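Long-range contact in 2',5'-phosphodiesterase 12 (Homo sapiens, PDB 4Z0V), which belongs to the endonuclease/exonuclease/phosphatase family, its DNase I-like domain following an N-terminal domain of the E-set clan: residues V204-Y217 and Q261-S273. Sequence-based numbering, arbitrary orientation.
Sequences VFRIKQHEGLATFY and QRSSVLQVSVLQS
The side-chain oxygen of Q267 accepts two hydrogen bonds: T215 OG1 donates to Q267 OE1 over 2.8 Å, and N285 ND2 of the neighbouring strand 280-287 supplies the second. The hydroxyl comes in above the amide's carbonyl plane, 64° out of it, not along a lone pair. At the other end of the amide, Q267 NE2 makes two weak, bent bonds, to V204 O and L213 O, each 3.3 Å long. Both carbonyls already accept backbone bonds within the hairpin, V204 O from T215 N and L213 O from R206 N. With CG anti to the backbone N (chi1 175°) and the chain running on extended beyond CG, Q267 reaches from its own sheet to the other and lays its amide against the hairpin. A water continues the polar patch, donating to T215 OG1 at 2.8 Å and bonding S269 OG. These sheets are the two layers of the beta-sandwich core of the DNase I-like fold: hairpin 204-217 lies at one end of the first, with strand 204-207 at its edge, strand 265-273 belongs to the other, and strand 211-217 runs nearly parallel to it at 17°. Apolar groups take over on both sides of the amide. L213 CD1 lies 3.8 Å from V265 CG2 and also rests on Q267 CB, while K208 lays CG against the same valine methyl and CD beside S263. Toward the other end, L271 CD2 sits over one face of the Y217 ring, 4.2 Å from its centroid, in a CH-pi contact offset toward the rim, and L271 CD1 meets Y217 CB. R206 packs CG against V265 CG2, then bends at chi2 and chi3, which carries its guanidinium away to a salt bridge with D229 on strand 222-231.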
loop_
_atom_site.group_PDB
_atom_site.type_symbol
_atom_site.label_atom_id
_atom_site.label_comp_id
_atom_site.label_asym_id
_atom_site.label_seq_id
_atom_site.Cartn_x
_atom_site.Cartn_y
_atom_site.Cartn_z
ATOM N N VAL A 204 -8.790 -4.912 -0.459
ATOM C CA VAL A 204 -8.690 -6.339 -0.128
ATOM C C VAL A 204 -7.353 -6.558 0.607
ATOM O O VAL A 204 -6.355 -5.850 0.373
ATOM C CB VAL A 204 -8.872 -7.256 -1.362
ATOM C CG1 VAL A 204 -10.312 -7.173 -1.891
ATOM C CG2 VAL A 204 -7.868 -6.938 -2.465
ATOM N N PHE A 205 -7.360 -7.504 1.543
ATOM C CA PHE A 205 -6.212 -7.739 2.425
ATOM C C PHE A 205 -5.797 -9.198 2.394
ATOM O O PHE A 205 -6.654 -10.081 2.454
ATOM C CB PHE A 205 -6.606 -7.308 3.855
ATOM C CG PHE A 205 -5.555 -7.438 4.934
ATOM C CD1 PHE A 205 -4.338 -6.762 4.833
ATOM C CD2 PHE A 205 -5.818 -8.152 6.097
ATOM C CE1 PHE A 205 -3.367 -6.869 5.846
ATOM C CE2 PHE A 205 -4.856 -8.251 7.115
ATOM C CZ PHE A 205 -3.636 -7.600 6.985
ATOM N N ARG A 206 -4.485 -9.442 2.336
ATOM C CA ARG A 206 -3.913 -10.793 2.391
ATOM C C ARG A 206 -2.843 -10.798 3.478
ATOM O O ARG A 206 -1.750 -10.283 3.262
ATOM C CB ARG A 206 -3.362 -11.210 1.016
ATOM C CG ARG A 206 -2.536 -12.529 0.991
ATOM C CD ARG A 206 -3.339 -13.735 1.471
ATOM N NE ARG A 206 -4.571 -13.883 0.695
ATOM C CZ ARG A 206 -5.519 -14.780 0.927
ATOM N NH1 ARG A 206 -5.405 -15.636 1.940
ATOM N NH2 ARG A 206 -6.598 -14.824 0.156
ATOM N N ILE A 207 -3.177 -11.334 4.657
ATOM C CA ILE A 207 -2.226 -11.317 5.761
ATOM C C ILE A 207 -1.246 -12.499 5.650
ATOM O O ILE A 207 -1.578 -13.502 5.024
ATOM C CB ILE A 207 -2.959 -11.299 7.141
ATOM C CG1 ILE A 207 -2.033 -10.730 8.248
ATOM C CG2 ILE A 207 -3.556 -12.682 7.517
ATOM C CD1 ILE A 207 -2.679 -10.396 9.491
ATOM N N LYS A 208 -0.031 -12.344 6.202
ATOM C CA LYS A 208 0.938 -13.434 6.333
ATOM C C LYS A 208 0.734 -13.951 7.779
ATOM O O LYS A 208 -0.190 -14.735 8.023
ATOM C CB LYS A 208 2.352 -12.939 6.073
ATOM C CG LYS A 208 2.812 -12.966 4.643
ATOM C CD LYS A 208 4.340 -13.031 4.557
ATOM C CE LYS A 208 5.060 -11.807 5.077
ATOM N NZ LYS A 208 6.449 -11.727 4.545
ATOM N N GLN A 209 1.460 -13.374 8.757
ATOM C CA GLN A 209 1.215 -13.706 10.148
ATOM C C GLN A 209 0.490 -12.548 10.836
ATOM O O GLN A 209 -0.704 -12.636 11.114
ATOM C CB GLN A 209 2.517 -14.070 10.896
ATOM C CG GLN A 209 2.215 -14.464 12.343
ATOM C CD GLN A 209 3.411 -15.035 13.038
ATOM O OE1 GLN A 209 4.575 -14.733 12.716
ATOM N NE2 GLN A 209 3.140 -15.814 14.053
ATOM N N HIS A 210 1.214 -11.472 11.121
ATOM C CA HIS A 210 0.651 -10.310 11.801
ATOM C C HIS A 210 0.501 -9.133 10.834
ATOM O O HIS A 210 -0.088 -8.129 11.189
ATOM C CB HIS A 210 1.556 -9.926 12.992
ATOM C CG HIS A 210 1.549 -10.958 14.066
ATOM N ND1 HIS A 210 0.360 -11.550 14.495
ATOM C CD2 HIS A 210 2.578 -11.456 14.792
ATOM C CE1 HIS A 210 0.709 -12.394 15.457
ATOM N NE2 HIS A 210 2.035 -12.389 15.658
ATOM N N GLU A 211 1.012 -9.274 9.612
ATOM C CA GLU A 211 0.921 -8.202 8.624
ATOM C C GLU A 211 0.934 -8.802 7.248
ATOM O O GLU A 211 1.355 -9.951 7.066
ATOM C CB GLU A 211 2.063 -7.143 8.796
ATOM C CG GLU A 211 3.502 -7.655 8.826
ATOM C CD GLU A 211 4.110 -8.033 7.488
ATOM O OE1 GLU A 211 3.610 -7.555 6.452
ATOM O OE2 GLU A 211 5.145 -8.729 7.475
ATOM N N GLY A 212 0.526 -8.011 6.273
ATOM C CA GLY A 212 0.533 -8.489 4.903
ATOM C C GLY A 212 0.327 -7.412 3.875
ATOM O O GLY A 212 0.783 -6.257 4.013
ATOM N N LEU A 213 -0.362 -7.814 2.840
ATOM C CA LEU A 213 -0.543 -7.005 1.666
ATOM C C LEU A 213 -1.950 -6.478 1.554
ATOM O O LEU A 213 -2.895 -7.208 1.853
ATOM C CB LEU A 213 -0.263 -7.870 0.429
ATOM C CG LEU A 213 1.078 -8.635 0.333
ATOM C CD1 LEU A 213 1.061 -9.493 -0.949
ATOM C CD2 LEU A 213 2.266 -7.661 0.293
ATOM N N ALA A 214 -2.087 -5.254 1.007
ATOM C CA ALA A 214 -3.416 -4.728 0.678
ATOM C C ALA A 214 -3.408 -4.091 -0.705
ATOM O O ALA A 214 -2.402 -3.497 -1.120
ATOM C CB ALA A 214 -3.882 -3.714 1.715
ATOM N N THR A 215 -4.549 -4.194 -1.415
ATOM C CA THR A 215 -4.725 -3.515 -2.713
ATOM C C THR A 215 -6.036 -2.763 -2.616
ATOM O O THR A 215 -7.043 -3.356 -2.254
ATOM C CB THR A 215 -4.681 -4.510 -3.912
ATOM O OG1 THR A 215 -3.393 -5.126 -3.982
ATOM C CG2 THR A 215 -4.947 -3.826 -5.271
ATOM N N PHE A 216 -6.011 -1.479 -2.919
ATOM C CA PHE A 216 -7.196 -0.610 -2.932
ATOM C C PHE A 216 -7.433 -0.131 -4.348
ATOM O O PHE A 216 -6.482 0.081 -5.075
ATOM C CB PHE A 216 -7.036 0.581 -1.989
ATOM C CG PHE A 216 -7.177 0.205 -0.537
ATOM C CD1 PHE A 216 -6.069 -0.235 0.200
ATOM C CD2 PHE A 216 -8.400 0.359 0.123
ATOM C CE1 PHE A 216 -6.202 -0.574 1.551
ATOM C CE2 PHE A 216 -8.533 0.011 1.476
ATOM C CZ PHE A 216 -7.435 -0.469 2.170
ATOM N N TYR A 217 -8.697 -0.000 -4.754
ATOM C CA TYR A 217 -8.986 0.434 -6.115
ATOM C C TYR A 217 -10.116 1.436 -6.077
ATOM O O TYR A 217 -11.025 1.292 -5.263
ATOM C CB TYR A 217 -9.318 -0.767 -7.038
ATOM C CG TYR A 217 -10.372 -1.693 -6.459
ATOM C CD1 TYR A 217 -10.025 -2.713 -5.575
ATOM C CD2 TYR A 217 -11.721 -1.501 -6.737
ATOM C CE1 TYR A 217 -10.998 -3.497 -4.956
ATOM C CE2 TYR A 217 -12.701 -2.298 -6.144
ATOM C CZ TYR A 217 -12.334 -3.289 -5.252
ATOM O OH TYR A 217 -13.304 -4.085 -4.689
ATOM N N GLN A 261 10.508 -22.811 2.810
ATOM C CA GLN A 261 10.285 -22.347 4.184
ATOM C C GLN A 261 9.619 -20.987 4.235
ATOM O O GLN A 261 8.985 -20.665 5.237
ATOM C CB GLN A 261 11.635 -22.182 4.905
ATOM C CG GLN A 261 12.265 -23.486 5.342
ATOM C CD GLN A 261 13.749 -23.306 5.564
ATOM O OE1 GLN A 261 14.225 -22.252 6.025
ATOM N NE2 GLN A 261 14.506 -24.358 5.302
ATOM N N ARG A 262 9.865 -20.135 3.215
ATOM C CA ARG A 262 9.412 -18.740 3.247
ATOM C C ARG A 262 7.909 -18.610 3.303
ATOM O O ARG A 262 7.168 -19.399 2.705
ATOM C CB ARG A 262 9.955 -17.917 2.067
ATOM C CG ARG A 262 11.368 -18.308 1.685
ATOM C CD ARG A 262 12.462 -17.454 2.246
ATOM N NE ARG A 262 12.364 -17.212 3.681
ATOM C CZ ARG A 262 12.909 -17.969 4.624
ATOM N NH1 ARG A 262 12.818 -17.618 5.894
ATOM N NH2 ARG A 262 13.548 -19.086 4.302
ATOM N N SER A 263 7.466 -17.567 3.991
ATOM C CA SER A 263 6.057 -17.277 4.171
ATOM C C SER A 263 5.535 -16.252 3.145
ATOM O O SER A 263 4.342 -15.958 3.151
ATOM C CB SER A 263 5.826 -16.753 5.582
ATOM O OG SER A 263 6.537 -15.539 5.748
ATOM N N SER A 264 6.422 -15.732 2.275
ATOM C CA SER A 264 6.091 -14.684 1.287
ATOM C C SER A 264 4.842 -15.056 0.453
ATOM O O SER A 264 4.654 -16.210 0.028
ATOM C CB SER A 264 7.277 -14.380 0.381
ATOM O OG SER A 264 8.517 -14.498 1.066
ATOM N N VAL A 265 3.994 -14.040 0.252
ATOM C CA VAL A 265 2.736 -14.154 -0.449
ATOM C C VAL A 265 2.686 -13.180 -1.636
ATOM O O VAL A 265 3.454 -12.201 -1.737
ATOM C CB VAL A 265 1.521 -13.937 0.519
ATOM C CG1 VAL A 265 1.450 -15.047 1.591
ATOM C CG2 VAL A 265 1.573 -12.549 1.170
ATOM N N LEU A 266 1.781 -13.503 -2.551
ATOM C CA LEU A 266 1.478 -12.731 -3.752
ATOM C C LEU A 266 -0.004 -12.465 -3.790
ATOM O O LEU A 266 -0.807 -13.396 -3.758
ATOM C CB LEU A 266 1.893 -13.528 -5.003
ATOM C CG LEU A 266 1.563 -12.831 -6.349
ATOM C CD1 LEU A 266 2.374 -11.531 -6.512
ATOM C CD2 LEU A 266 1.820 -13.772 -7.515
ATOM N N GLN A 267 -0.372 -11.213 -3.864
ATOM C CA GLN A 267 -1.782 -10.836 -3.935
ATOM C C GLN A 267 -2.089 -10.516 -5.390
ATOM O O GLN A 267 -1.318 -9.805 -6.054
ATOM C CB GLN A 267 -1.996 -9.638 -3.010
ATOM C CG GLN A 267 -3.387 -9.018 -3.035
ATOM C CD GLN A 267 -3.462 -7.925 -1.984
ATOM O OE1 GLN A 267 -2.691 -6.946 -2.009
ATOM N NE2 GLN A 267 -4.349 -8.112 -1.013
ATOM N N VAL A 268 -3.169 -11.077 -5.920
ATOM C CA VAL A 268 -3.519 -10.838 -7.305
ATOM C C VAL A 268 -4.999 -10.509 -7.347
ATOM O O VAL A 268 -5.824 -11.302 -6.864
ATOM C CB VAL A 268 -3.168 -12.004 -8.260
ATOM C CG1 VAL A 268 -3.628 -11.694 -9.684
ATOM C CG2 VAL A 268 -1.667 -12.339 -8.252
ATOM N N SER A 269 -5.316 -9.392 -7.980
ATOM C CA SER A 269 -6.707 -8.942 -8.123
ATOM C C SER A 269 -6.970 -8.557 -9.569
ATOM O O SER A 269 -6.216 -7.757 -10.130
ATOM C CB SER A 269 -6.955 -7.741 -7.213
ATOM O OG SER A 269 -6.456 -7.968 -5.900
ATOM N N VAL A 270 -8.048 -9.073 -10.158
ATOM C CA VAL A 270 -8.385 -8.698 -11.529
ATOM C C VAL A 270 -9.494 -7.662 -11.450
ATOM O O VAL A 270 -10.538 -7.940 -10.871
ATOM C CB VAL A 270 -8.777 -9.921 -12.384
ATOM C CG1 VAL A 270 -9.318 -9.476 -13.748
ATOM C CG2 VAL A 270 -7.574 -10.861 -12.558
ATOM N N LEU A 271 -9.262 -6.479 -12.049
ATOM C CA LEU A 271 -10.202 -5.365 -12.018
ATOM C C LEU A 271 -10.824 -5.135 -13.363
ATOM O O LEU A 271 -10.192 -5.362 -14.403
ATOM C CB LEU A 271 -9.483 -4.056 -11.588
ATOM C CG LEU A 271 -8.663 -4.088 -10.292
ATOM C CD1 LEU A 271 -7.994 -2.759 -10.063
ATOM C CD2 LEU A 271 -9.548 -4.458 -9.077
ATOM N N GLN A 272 -12.048 -4.638 -13.350
ATOM C CA GLN A 272 -12.712 -4.286 -14.592
ATOM C C GLN A 272 -12.956 -2.794 -14.623
ATOM O O GLN A 272 -13.437 -2.222 -13.638
ATOM C CB GLN A 272 -14.035 -5.059 -14.713
ATOM C CG GLN A 272 -15.024 -4.460 -15.686
ATOM C CD GLN A 272 -14.662 -4.768 -17.097
ATOM O OE1 GLN A 272 -14.608 -5.929 -17.496
ATOM N NE2 GLN A 272 -14.498 -3.721 -17.903
ATOM N N SER A 273 -12.629 -2.167 -15.754
ATOM C CA SER A 273 -12.843 -0.736 -15.926
ATOM C C SER A 273 -14.304 -0.473 -15.994
ATOM O O SER A 273 -15.041 -1.184 -16.684
ATOM C CB SER A 273 -12.142 -0.224 -17.182
ATOM O OG SER A 273 -12.394 1.154 -17.408
HETATM O O HOH W 1 -3.872 -7.103 -5.912
#